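Local coordinates for response regulator (Vibrio cholerae O1 biovar El Tor, PDB 7KPO), which serves as the DNA-binding domain of the sensor histidine kinase ChiS and so probably lets that kinase act directly on DNA, at residues Leu20-Trp23 and Glu24-Ser27; Ser30-Thr33 and Phe34-Ser38; Thr52-Leu55 and Asp56-Arg60; Thr67-Trp70 and Arg71-Leu74. One frame throughout, in Å; residues are numbered along the deposited sequence.

All four contacts are local: each joins residues within one helix or at its ends, so none closes a long loop, and they follow one another in series without nesting or crossing. From the N terminus, contact 1 forms the last turns of helix 2-27. After a short loop, contact 2 starts helix 31-38, and the two pack together through Leu20 and Phe34. The hairpin of strands 44-46 and 49-51 then leads to contact 3, which meets contact 2 through a salt bridge and contact 1 where Leu20 packs on Leu59. Contact 4 opens helix 70-83 and joins contact 3 through Tyr58. It lies across the centre of the chain from contact 1, the two centres about 20 Å apart.

Contact 1 of 4, residues Leu20-Trp23 and Glu24-Ser27; sequences LNYW and ERVS
Leu20 O receives the amide of Glu24, with Leu20 O and Glu24 N 2.9 Å apart, in the i to i+4 pattern of the closing turns of helix 2-27. The extended Glu24 chain runs past the same carbonyl, its CG 3.1 Å from Leu20 O. One residue on, Asn21 O accepts from Arg25 N, and a water weakly bridges that oxygen to Arg25 NE. Tyr22 has its ring carbon CG anti to the backbone nitrogen (chi1 180°), which swings the ring alongside the next turn. Val26 CG2 lies over one face in a CH-pi contact, 3.9 Å from the Tyr22 ring centroid and displaced toward the rim. Arg25 NH2 approaches that ring obliquely; the guanidinium itself is tied to Glu86 and Glu90 by salt bridges, while Tyr22 OH bonds Glu86 O. Trp23 O is held twice, by Ser27 OG at 2.6 Å and by Ser27 N from the other face of the carbonyl plane. Ser27 OG also stands 3.4 Å above the centre of the Trp23 indole, whose NE1 bonds Ser30 O. Lying over that face, one hydroxyl thus links the Trp23 carbonyl, inside the last turn, to Gln29 N in the following loop.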
loop_
_atom_site.group_PDB
_atom_site.type_symbol
_atom_site.label_atom_id
_atom_site.label_comp_id
_atom_site.label_asym_id
_atom_site.label_seq_id
_atom_site.Cartn_x
_atom_site.Cartn_y
_atom_site.Cartn_z
ATOM N N LEU A 20 10.339 7.885 -6.874
ATOM C CA LEU A 20 10.236 9.331 -7.210
ATOM C C LEU A 20 9.455 9.532 -8.506
ATOM O O LEU A 20 8.679 10.486 -8.576
ATOM C CB LEU A 20 11.629 9.951 -7.305
ATOM C CG LEU A 20 12.247 10.319 -5.964
ATOM C CD1 LEU A 20 13.696 10.719 -6.137
ATOM C CD2 LEU A 20 11.461 11.437 -5.290
ATOM N N ASN A 21 9.662 8.675 -9.497
ATOM C CA ASN A 21 8.909 8.826 -10.768
ATOM C C ASN A 21 7.411 8.667 -10.485
ATOM O O ASN A 21 6.602 9.421 -11.063
ATOM C CB ASN A 21 9.412 7.838 -11.817
ATOM C CG ASN A 21 10.852 8.089 -12.213
ATOM O OD1 ASN A 21 11.394 9.168 -11.974
ATOM N ND2 ASN A 21 11.473 7.096 -12.824
ATOM N N TYR A 22 7.058 7.718 -9.620
ATOM C CA TYR A 22 5.643 7.469 -9.250
ATOM C C TYR A 22 5.090 8.677 -8.479
ATOM O O TYR A 22 3.988 9.147 -8.787
ATOM C CB TYR A 22 5.596 6.156 -8.475
ATOM C CG TYR A 22 4.238 5.725 -7.996
ATOM C CD1 TYR A 22 3.296 5.212 -8.870
ATOM C CD2 TYR A 22 3.922 5.764 -6.651
ATOM C CE1 TYR A 22 2.058 4.782 -8.421
ATOM C CE2 TYR A 22 2.692 5.338 -6.184
ATOM C CZ TYR A 22 1.755 4.848 -7.073
ATOM O OH TYR A 22 0.544 4.437 -6.600
ATOM N N TRP A 23 5.841 9.155 -7.489
ATOM C CA TRP A 23 5.445 10.361 -6.720
ATOM C C TRP A 23 5.137 11.512 -7.678
ATOM O O TRP A 23 4.068 12.129 -7.561
ATOM C CB TRP A 23 6.571 10.769 -5.766
ATOM C CG TRP A 23 6.418 12.161 -5.239
ATOM C CD1 TRP A 23 6.964 13.299 -5.762
ATOM C CD2 TRP A 23 5.628 12.578 -4.113
ATOM N NE1 TRP A 23 6.578 14.388 -5.032
ATOM C CE2 TRP A 23 5.766 13.978 -4.010
ATOM C CE3 TRP A 23 4.841 11.907 -3.171
ATOM C CZ2 TRP A 23 5.141 14.714 -3.006
ATOM C CZ3 TRP A 23 4.221 12.635 -2.182
ATOM C CH2 TRP A 23 4.373 14.020 -2.102
ATOM N N GLU A 24 6.062 11.792 -8.592
ATOM C CA GLU A 24 5.909 12.943 -9.518
ATOM C C GLU A 24 4.635 12.784 -10.352
ATOM O O GLU A 24 3.851 13.749 -10.431
ATOM C CB GLU A 24 7.169 13.071 -10.376
ATOM C CG GLU A 24 8.398 13.459 -9.570
ATOM C CD GLU A 24 9.737 13.242 -10.253
ATOM O OE1 GLU A 24 9.748 12.787 -11.413
ATOM O OE2 GLU A 24 10.769 13.509 -9.608
ATOM N N ARG A 25 4.412 11.600 -10.914
ATOM C CA ARG A 25 3.237 11.400 -11.795
ATOM C C ARG A 25 1.921 11.417 -11.008
ATOM O O ARG A 25 0.989 12.119 -11.437
ATOM C CB ARG A 25 3.365 10.080 -12.555
ATOM C CG ARG A 25 2.236 9.854 -13.549
ATOM C CD ARG A 25 2.360 8.550 -14.306
ATOM N NE ARG A 25 2.265 7.384 -13.440
ATOM C CZ ARG A 25 1.130 6.890 -12.953
ATOM N NH1 ARG A 25 -0.026 7.479 -13.215
ATOM N NH2 ARG A 25 1.157 5.817 -12.182
ATOM N N VAL A 26 1.846 10.679 -9.901
ATOM C CA VAL A 26 0.564 10.536 -9.151
ATOM C C VAL A 26 0.250 11.799 -8.337
ATOM O O VAL A 26 -0.913 12.232 -8.373
ATOM C CB VAL A 26 0.589 9.266 -8.280
ATOM C CG1 VAL A 26 -0.663 9.144 -7.425
ATOM C CG2 VAL A 26 0.770 8.022 -9.137
ATOM N N SER A 27 1.227 12.361 -7.623
ATOM C CA SER A 27 0.959 13.564 -6.788
ATOM C C SER A 27 0.891 14.839 -7.639
ATOM O O SER A 27 0.255 15.811 -7.185
ATOM C CB SER A 27 2.013 13.732 -5.726
ATOM O OG SER A 27 3.212 14.253 -6.283
HETATM O O HOH W 1 5.399 7.644 -13.460
#

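Contact 2 of 4, residues Ser30-Thr33 and Phe34-Ser38; sequences SKFT and FAEQS
Thr33 O and Gln37 N are 2.8 Å apart in a hydrogen bond of helix 31-38, one of four successive i to i+4 bonds that begin where Phe34 N meets Ser30 O. Hydroxyls add to this backbone at both ends. At the N-cap, Ser30 OG and Thr33 OG1 share a hydrogen bond of 3.0 Å; the threonine oxygen is set beside its own backbone nitrogen (chi1 -64°) and so faces back toward the cap. At the other end Ser38 OG donates to Phe34 O over 2.7 Å, while Ser38 N reaches the same oxygen from the opposite face of the carbonyl plane. The Lys31 ammonium forms a salt bridge with Asp56. Packing comes next. Phe32 and Glu36 run alongside each other in the same direction, with Phe32 CE1 3.9 Å from Glu36 CB and the ring and carboxylate planes 25° apart. Phe34 carries Ser38 OG above one ring face, offset toward the rim, and packs against Ile80 and Ser76 of helix 70-83. Hydroxyls thus supplement the backbone bonding at both ends of this two-turn helix, and because Ser38 OG also bonds Leu40 N, the doubly held Phe34 carbonyl is tied to the next loop.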
loop_
_atom_site.group_PDB
_atom_site.type_symbol
_atom_site.label_atom_id
_atom_site.label_comp_id
_atom_site.label_asym_id
_atom_site.label_seq_id
_atom_site.Cartn_x
_atom_site.Cartn_y
_atom_site.Cartn_z
ATOM N N SER A 30 6.701 17.978 -7.410
ATOM C CA SER A 30 8.120 17.741 -7.776
ATOM C C SER A 30 8.859 16.871 -6.757
ATOM O O SER A 30 8.346 16.636 -5.650
ATOM C CB SER A 30 8.816 19.064 -7.879
ATOM O OG SER A 30 8.817 19.714 -6.610
ATOM N N LYS A 31 10.059 16.441 -7.148
ATOM C CA LYS A 31 10.996 15.731 -6.247
ATOM C C LYS A 31 11.313 16.681 -5.089
ATOM O O LYS A 31 11.328 16.253 -3.923
ATOM C CB LYS A 31 12.267 15.369 -7.015
ATOM C CG LYS A 31 13.435 14.893 -6.162
ATOM C CD LYS A 31 14.704 14.658 -6.958
ATOM C CE LYS A 31 15.218 15.921 -7.623
ATOM N NZ LYS A 31 16.395 15.663 -8.484
ATOM N N PHE A 32 11.533 17.952 -5.419
ATOM C CA PHE A 32 11.821 18.964 -4.378
ATOM C C PHE A 32 10.727 18.927 -3.313
ATOM O O PHE A 32 11.098 18.963 -2.107
ATOM C CB PHE A 32 11.905 20.368 -4.975
ATOM C CG PHE A 32 12.002 21.452 -3.936
ATOM C CD1 PHE A 32 10.861 21.978 -3.351
ATOM C CD2 PHE A 32 13.236 21.925 -3.524
ATOM C CE1 PHE A 32 10.952 22.963 -2.380
ATOM C CE2 PHE A 32 13.324 22.918 -2.560
ATOM C CZ PHE A 32 12.182 23.435 -1.992
ATOM N N THR A 33 9.455 18.896 -3.751
ATOM C CA THR A 33 8.269 18.907 -2.853
ATOM C C THR A 33 8.234 17.625 -2.017
ATOM O O THR A 33 7.853 17.703 -0.838
ATOM C CB THR A 33 6.981 19.136 -3.645
ATOM O OG1 THR A 33 7.111 20.443 -4.201
ATOM C CG2 THR A 33 5.738 19.048 -2.789
ATOM N N PHE A 34 8.552 16.482 -2.616
ATOM C CA PHE A 34 8.614 15.250 -1.799
ATOM C C PHE A 34 9.581 15.471 -0.623
ATOM O O PHE A 34 9.224 15.158 0.524
ATOM C CB PHE A 34 9.048 14.051 -2.641
ATOM C CG PHE A 34 9.670 12.979 -1.792
ATOM C CD1 PHE A 34 8.913 12.269 -0.876
ATOM C CD2 PHE A 34 11.031 12.743 -1.854
ATOM C CE1 PHE A 34 9.505 11.326 -0.053
ATOM C CE2 PHE A 34 11.620 11.795 -1.037
ATOM C CZ PHE A 34 10.855 11.088 -0.141
ATOM N N ALA A 35 10.771 16.002 -0.907
ATOM C CA ALA A 35 11.799 16.208 0.143
ATOM C C ALA A 35 11.324 17.221 1.175
ATOM O O ALA A 35 11.430 16.961 2.375
ATOM C CB ALA A 35 13.090 16.700 -0.504
ATOM N N GLU A 36 10.833 18.345 0.683
ATOM C CA GLU A 36 10.425 19.452 1.565
ATOM C C GLU A 36 9.217 19.055 2.421
ATOM O O GLU A 36 9.255 19.278 3.643
ATOM C CB GLU A 36 10.119 20.661 0.688
ATOM C CG GLU A 36 9.712 21.868 1.488
ATOM C CD GLU A 36 10.767 22.325 2.472
ATOM O OE1 GLU A 36 11.966 22.286 2.112
ATOM O OE2 GLU A 36 10.390 22.701 3.599
ATOM N N GLN A 37 8.191 18.472 1.801
ATOM C CA GLN A 37 6.956 18.139 2.553
ATOM C C GLN A 37 7.218 16.984 3.530
ATOM O O GLN A 37 6.738 17.056 4.674
ATOM C CB GLN A 37 5.832 17.817 1.570
ATOM C CG GLN A 37 4.447 17.956 2.182
ATOM C CD GLN A 37 4.096 19.387 2.533
ATOM O OE1 GLN A 37 4.679 20.347 2.019
ATOM N NE2 GLN A 37 3.114 19.546 3.409
ATOM N N SER A 38 7.964 15.964 3.101
ATOM C CA SER A 38 8.226 14.793 3.980
ATOM C C SER A 38 9.240 15.132 5.075
ATOM O O SER A 38 9.209 14.469 6.123
ATOM C CB SER A 38 8.736 13.624 3.184
ATOM O OG SER A 38 10.073 13.842 2.749
#

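Contact 3 of 4, residues Thr52-Leu55 and Asp56-Arg60; sequences TRTL and DKYLR. With FMT (formic acid), chain H.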
loop_
_atom_site.group_PDB
_atom_site.type_symbol
_atom_site.label_atom_id
_atom_site.label_comp_id
_atom_site.label_asym_id
_atom_site.label_seq_id
_atom_site.Cartn_x
_atom_site.Cartn_y
_atom_site.Cartn_z
ATOM N N THR A 52 17.896 19.197 -4.036
ATOM C CA THR A 52 17.875 18.085 -3.049
ATOM C C THR A 52 19.204 17.360 -3.278
ATOM O O THR A 52 19.198 16.233 -3.753
ATOM C CB THR A 52 16.617 17.232 -3.236
ATOM O OG1 THR A 52 16.555 16.806 -4.597
ATOM C CG2 THR A 52 15.350 17.985 -2.908
ATOM N N ARG A 53 20.291 18.039 -2.932
ATOM C CA ARG A 53 21.678 17.584 -3.228
ATOM C C ARG A 53 21.940 16.139 -2.779
ATOM O O ARG A 53 22.486 15.379 -3.604
ATOM C CB ARG A 53 22.685 18.547 -2.592
ATOM C CG ARG A 53 24.119 18.339 -3.057
ATOM C CD ARG A 53 25.048 19.341 -2.401
ATOM N NE ARG A 53 25.077 19.173 -0.956
ATOM C CZ ARG A 53 25.635 20.026 -0.109
ATOM N NH1 ARG A 53 25.612 19.777 1.188
ATOM N NH2 ARG A 53 26.202 21.132 -0.559
ATOM N N THR A 54 21.612 15.789 -1.541
ATOM C CA THR A 54 21.928 14.408 -1.089
ATOM C C THR A 54 20.974 13.393 -1.727
ATOM O O THR A 54 21.449 12.344 -2.194
ATOM C CB THR A 54 21.945 14.332 0.438
ATOM O OG1 THR A 54 22.816 15.363 0.899
ATOM C CG2 THR A 54 22.409 12.983 0.935
ATOM N N LEU A 55 19.675 13.683 -1.735
ATOM C CA LEU A 55 18.701 12.763 -2.374
ATOM C C LEU A 55 19.142 12.459 -3.814
ATOM O O LEU A 55 19.067 11.302 -4.241
ATOM C CB LEU A 55 17.326 13.436 -2.367
ATOM C CG LEU A 55 16.226 12.726 -3.155
ATOM C CD1 LEU A 55 16.001 11.309 -2.645
ATOM C CD2 LEU A 55 14.936 13.534 -3.102
ATOM N N ASP A 56 19.609 13.475 -4.534
ATOM C CA ASP A 56 19.985 13.291 -5.960
ATOM C C ASP A 56 21.077 12.229 -6.100
ATOM O O ASP A 56 21.104 11.553 -7.132
ATOM C CB ASP A 56 20.427 14.616 -6.578
ATOM C CG ASP A 56 19.312 15.635 -6.714
ATOM O OD1 ASP A 56 18.145 15.278 -6.455
ATOM O OD2 ASP A 56 19.617 16.775 -7.098
ATOM N N LYS A 57 21.935 12.082 -5.096
ATOM C CA LYS A 57 23.045 11.090 -5.170
ATOM C C LYS A 57 22.491 9.662 -5.195
ATOM O O LYS A 57 23.185 8.770 -5.699
ATOM C CB LYS A 57 23.991 11.252 -3.977
ATOM C CG LYS A 57 24.737 12.578 -3.934
ATOM C CD LYS A 57 25.657 12.728 -2.747
ATOM C CE LYS A 57 26.369 14.062 -2.744
ATOM N NZ LYS A 57 27.290 14.193 -1.591
ATOM N N TYR A 58 21.275 9.457 -4.696
ATOM C CA TYR A 58 20.671 8.105 -4.596
ATOM C C TYR A 58 19.998 7.688 -5.904
ATOM O O TYR A 58 19.492 6.561 -5.963
ATOM C CB TYR A 58 19.658 8.082 -3.449
ATOM C CG TYR A 58 20.287 8.050 -2.080
ATOM C CD1 TYR A 58 20.930 9.153 -1.548
ATOM C CD2 TYR A 58 20.224 6.906 -1.306
ATOM C CE1 TYR A 58 21.505 9.115 -0.286
ATOM C CE2 TYR A 58 20.800 6.847 -0.048
ATOM C CZ TYR A 58 21.450 7.951 0.465
ATOM O OH TYR A 58 22.003 7.896 1.713
ATOM N N LEU A 59 20.066 8.528 -6.937
ATOM C CA LEU A 59 19.314 8.238 -8.185
ATOM C C LEU A 59 20.232 7.644 -9.255
ATOM O O LEU A 59 19.724 7.327 -10.334
ATOM C CB LEU A 59 18.625 9.524 -8.652
ATOM C CG LEU A 59 17.751 10.210 -7.595
ATOM C CD1 LEU A 59 17.063 11.438 -8.169
ATOM C CD2 LEU A 59 16.728 9.247 -7.004
ATOM N N ARG A 60 21.519 7.481 -8.946
ATOM C CA ARG A 60 22.497 6.873 -9.883
ATOM C C ARG A 60 23.448 6.005 -9.061
ATOM O O ARG A 60 23.899 6.450 -7.992
ATOM C CB ARG A 60 23.297 7.932 -10.655
ATOM C CG ARG A 60 22.451 8.829 -11.545
ATOM C CD ARG A 60 23.218 9.891 -12.319
ATOM N NE ARG A 60 24.075 9.390 -13.395
ATOM C CZ ARG A 60 25.410 9.442 -13.429
ATOM N NH1 ARG A 60 26.099 9.995 -12.443
ATOM N NH2 ARG A 60 26.055 8.957 -14.479
HETATM C C FMT H . 20.489 15.187 3.588
HETATM O O1 FMT H . 19.533 15.112 2.837
HETATM O O2 FMT H . 21.565 15.929 3.398
HETATM O O HOH W 2 17.718 18.734 -6.919
HETATM O O HOH W 3 25.512 15.375 0.383
#
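Thr52 O and Asp56 N open the short, weakly bonded helical turn that follows the hairpin of strands 44-46 and 49-51, with an i to i+4 hydrogen bond of 2.9 Å, nearly straight out from the carbonyl. Thereafter the spacing tightens to i+3, as in a 3-10 helix: Lys57 N reaches Thr54 O, its N-H bent to 137°, and Tyr58 N reaches Leu55 O. In both tighter bonds the donor stands well above the carbonyl plane. A type I beta turn from Lys57 to Arg60 follows, on the way to the loop that leads to helix 70-83. Among the side chains, Thr52 and Asp56 meet roughly perpendicular to each other. Thr52 OG1, placed between its backbone nitrogen and carbonyl carbon (chi1 54°), donates to Asp56 OD1 over 2.9 Å and comes from above the carboxylate plane. Lys31 forms a salt bridge with that same oxygen, while a water joins Asp56 OD2 to Thr52 N. The carboxylate is thus gripped at both oxygens, and the nearby lysine would probably keep it ionised. Tyr58 presents a ring edge to Thr54 O, with CD1 3.3 Å from Thr54 O in the ring plane; Trp41 meets the ring edge-to-face. Leu55 carries the packing inward to Met16 of helix 2-27. A water bridges Thr54 OG1 to Lys57 NZ, and Thr54 OG1 donates over 2.9 Å to O2 of a bound formic acid, probably from the crystallisation liquor.

Contact 4 of 4, residues Thr67-Trp70 and Arg71-Leu74; sequences TPRW and RTVL. With SO4 (sulfate ion), chain B; SO4 (sulfate ion), chain E.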
loop_
_atom_site.group_PDB
_atom_site.type_symbol
_atom_site.label_atom_id
_atom_site.label_comp_id
_atom_site.label_asym_id
_atom_site.label_seq_id
_atom_site.Cartn_x
_atom_site.Cartn_y
_atom_site.Cartn_z
ATOM N N THR A 67 28.154 5.167 2.359
ATOM C CA THR A 67 27.296 4.794 3.513
ATOM C C THR A 67 25.864 5.233 3.224
ATOM O O THR A 67 25.466 6.339 3.577
ATOM C CB THR A 67 27.791 5.427 4.821
ATOM O OG1 THR A 67 29.132 4.987 5.032
ATOM C CG2 THR A 67 26.940 5.068 6.021
ATOM N N PRO A 68 25.043 4.408 2.542
ATOM C CA PRO A 68 23.657 4.784 2.279
ATOM C C PRO A 68 22.829 4.816 3.569
ATOM O O PRO A 68 23.087 4.020 4.455
ATOM C CB PRO A 68 23.122 3.676 1.360
ATOM C CG PRO A 68 24.367 2.974 0.851
ATOM C CD PRO A 68 25.389 3.109 1.958
ATOM N N ARG A 69 21.876 5.743 3.645
ATOM C CA ARG A 69 20.942 5.804 4.797
ATOM C C ARG A 69 19.744 4.907 4.447
ATOM O O ARG A 69 18.704 5.414 4.021
ATOM C CB ARG A 69 20.556 7.252 5.091
ATOM C CG ARG A 69 21.710 8.123 5.566
ATOM C CD ARG A 69 21.192 9.485 5.988
ATOM N NE ARG A 69 22.215 10.391 6.495
ATOM C CZ ARG A 69 22.547 10.539 7.777
ATOM N NH1 ARG A 69 21.941 9.835 8.718
ATOM N NH2 ARG A 69 23.488 11.404 8.117
ATOM N N TRP A 70 19.910 3.597 4.627
ATOM C CA TRP A 70 18.880 2.587 4.276
ATOM C C TRP A 70 17.521 2.923 4.894
ATOM O O TRP A 70 16.509 2.790 4.190
ATOM C CB TRP A 70 19.340 1.192 4.714
ATOM C CG TRP A 70 20.671 0.816 4.144
ATOM C CD1 TRP A 70 21.881 0.942 4.758
ATOM C CD2 TRP A 70 20.945 0.311 2.823
ATOM N NE1 TRP A 70 22.883 0.528 3.925
ATOM C CE2 TRP A 70 22.342 0.131 2.735
ATOM C CE3 TRP A 70 20.154 -0.027 1.722
ATOM C CZ2 TRP A 70 22.963 -0.351 1.586
ATOM C CZ3 TRP A 70 20.767 -0.512 0.587
ATOM C CH2 TRP A 70 22.152 -0.671 0.524
ATOM N N ARG A 71 17.495 3.295 6.171
ATOM C CA ARG A 71 16.197 3.578 6.838
ATOM C C ARG A 71 15.542 4.808 6.211
ATOM O O ARG A 71 14.317 4.813 6.071
ATOM C CB ARG A 71 16.374 3.798 8.339
ATOM C CG ARG A 71 16.919 2.589 9.083
ATOM C CD ARG A 71 16.800 2.772 10.584
ATOM N NE ARG A 71 17.409 4.020 11.026
ATOM C CZ ARG A 71 17.265 4.556 12.233
ATOM N NH1 ARG A 71 17.848 5.710 12.510
ATOM N NH2 ARG A 71 16.522 3.959 13.150
ATOM N N THR A 72 16.339 5.808 5.849
ATOM C CA THR A 72 15.764 7.024 5.235
ATOM C C THR A 72 15.178 6.656 3.865
ATOM O O THR A 72 14.127 7.198 3.496
ATOM C CB THR A 72 16.802 8.139 5.161
ATOM O OG1 THR A 72 17.201 8.469 6.491
ATOM C CG2 THR A 72 16.240 9.359 4.476
ATOM N N VAL A 73 15.846 5.768 3.128
ATOM C CA VAL A 73 15.289 5.310 1.824
ATOM C C VAL A 73 13.991 4.536 2.086
ATOM O O VAL A 73 12.996 4.806 1.407
ATOM C CB VAL A 73 16.306 4.468 1.039
ATOM C CG1 VAL A 73 15.651 3.794 -0.157
ATOM C CG2 VAL A 73 17.493 5.311 0.612
ATOM N N LEU A 74 13.986 3.603 3.041
ATOM C CA LEU A 74 12.730 2.844 3.303
ATOM C C LEU A 74 11.623 3.810 3.749
ATOM O O LEU A 74 10.479 3.627 3.317
ATOM C CB LEU A 74 12.985 1.749 4.342
ATOM C CG LEU A 74 13.837 0.580 3.857
ATOM C CD1 LEU A 74 14.181 -0.347 5.006
ATOM C CD2 LEU A 74 13.137 -0.191 2.751
HETATM S S SO4 B . 19.171 6.748 9.140
HETATM O O1 SO4 B . 18.344 7.371 10.138
HETATM O O2 SO4 B . 18.415 6.526 7.937
HETATM O O3 SO4 B . 19.639 5.487 9.653
HETATM O O4 SO4 B . 20.301 7.584 8.841
HETATM S S SO4 E . 17.094 6.201 16.167
HETATM O O1 SO4 E . 17.653 5.284 17.127
HETATM O O2 SO4 E . 15.949 5.599 15.538
HETATM O O3 SO4 E . 16.694 7.411 16.837
HETATM O O4 SO4 E . 18.085 6.507 15.168
#
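Arg69 and Arg71 both turn the edges of their guanidinium groups to one sulfate (chain B), which sits at the start of helix 70-83. Arg69 NH1 lies 2.8 Å from its O4, and Arg71 meets it through NE at O3 and NH1 at O1. Arg71 NH1 is shared with a second sulfate (chain E), standing 2.8 Å from its O4, and NH2 also binds that ion, 3.0 Å from O2. The third flat group, the Trp70 indole, has Pro68 CB over one face, offset toward the rim. Thr72 runs alongside Arg69; its hydroxyl, set beside the backbone nitrogen (chi1 -62°), donates to O2 of the first sulfate over 2.7 Å, and Thr72 N adds a weak bond to that oxygen. Backbone amide, hydroxyl and two guanidinium groups thus gather round one anion just past the N-cap, Arg69. The sulfates probably come from the crystallisation liquor, but such a site in a DNA-binding domain is consistent with a place for a backbone phosphate. The helix itself begins with Val73 N on Arg69 O and Leu74 N on Trp70 O. Trp70 touches Leu12 of helix 2-27 and Leu105 of helix 89-106, while Val73 rests on Leu12 and Met16 and on Tyr58, just beyond helix 53-57.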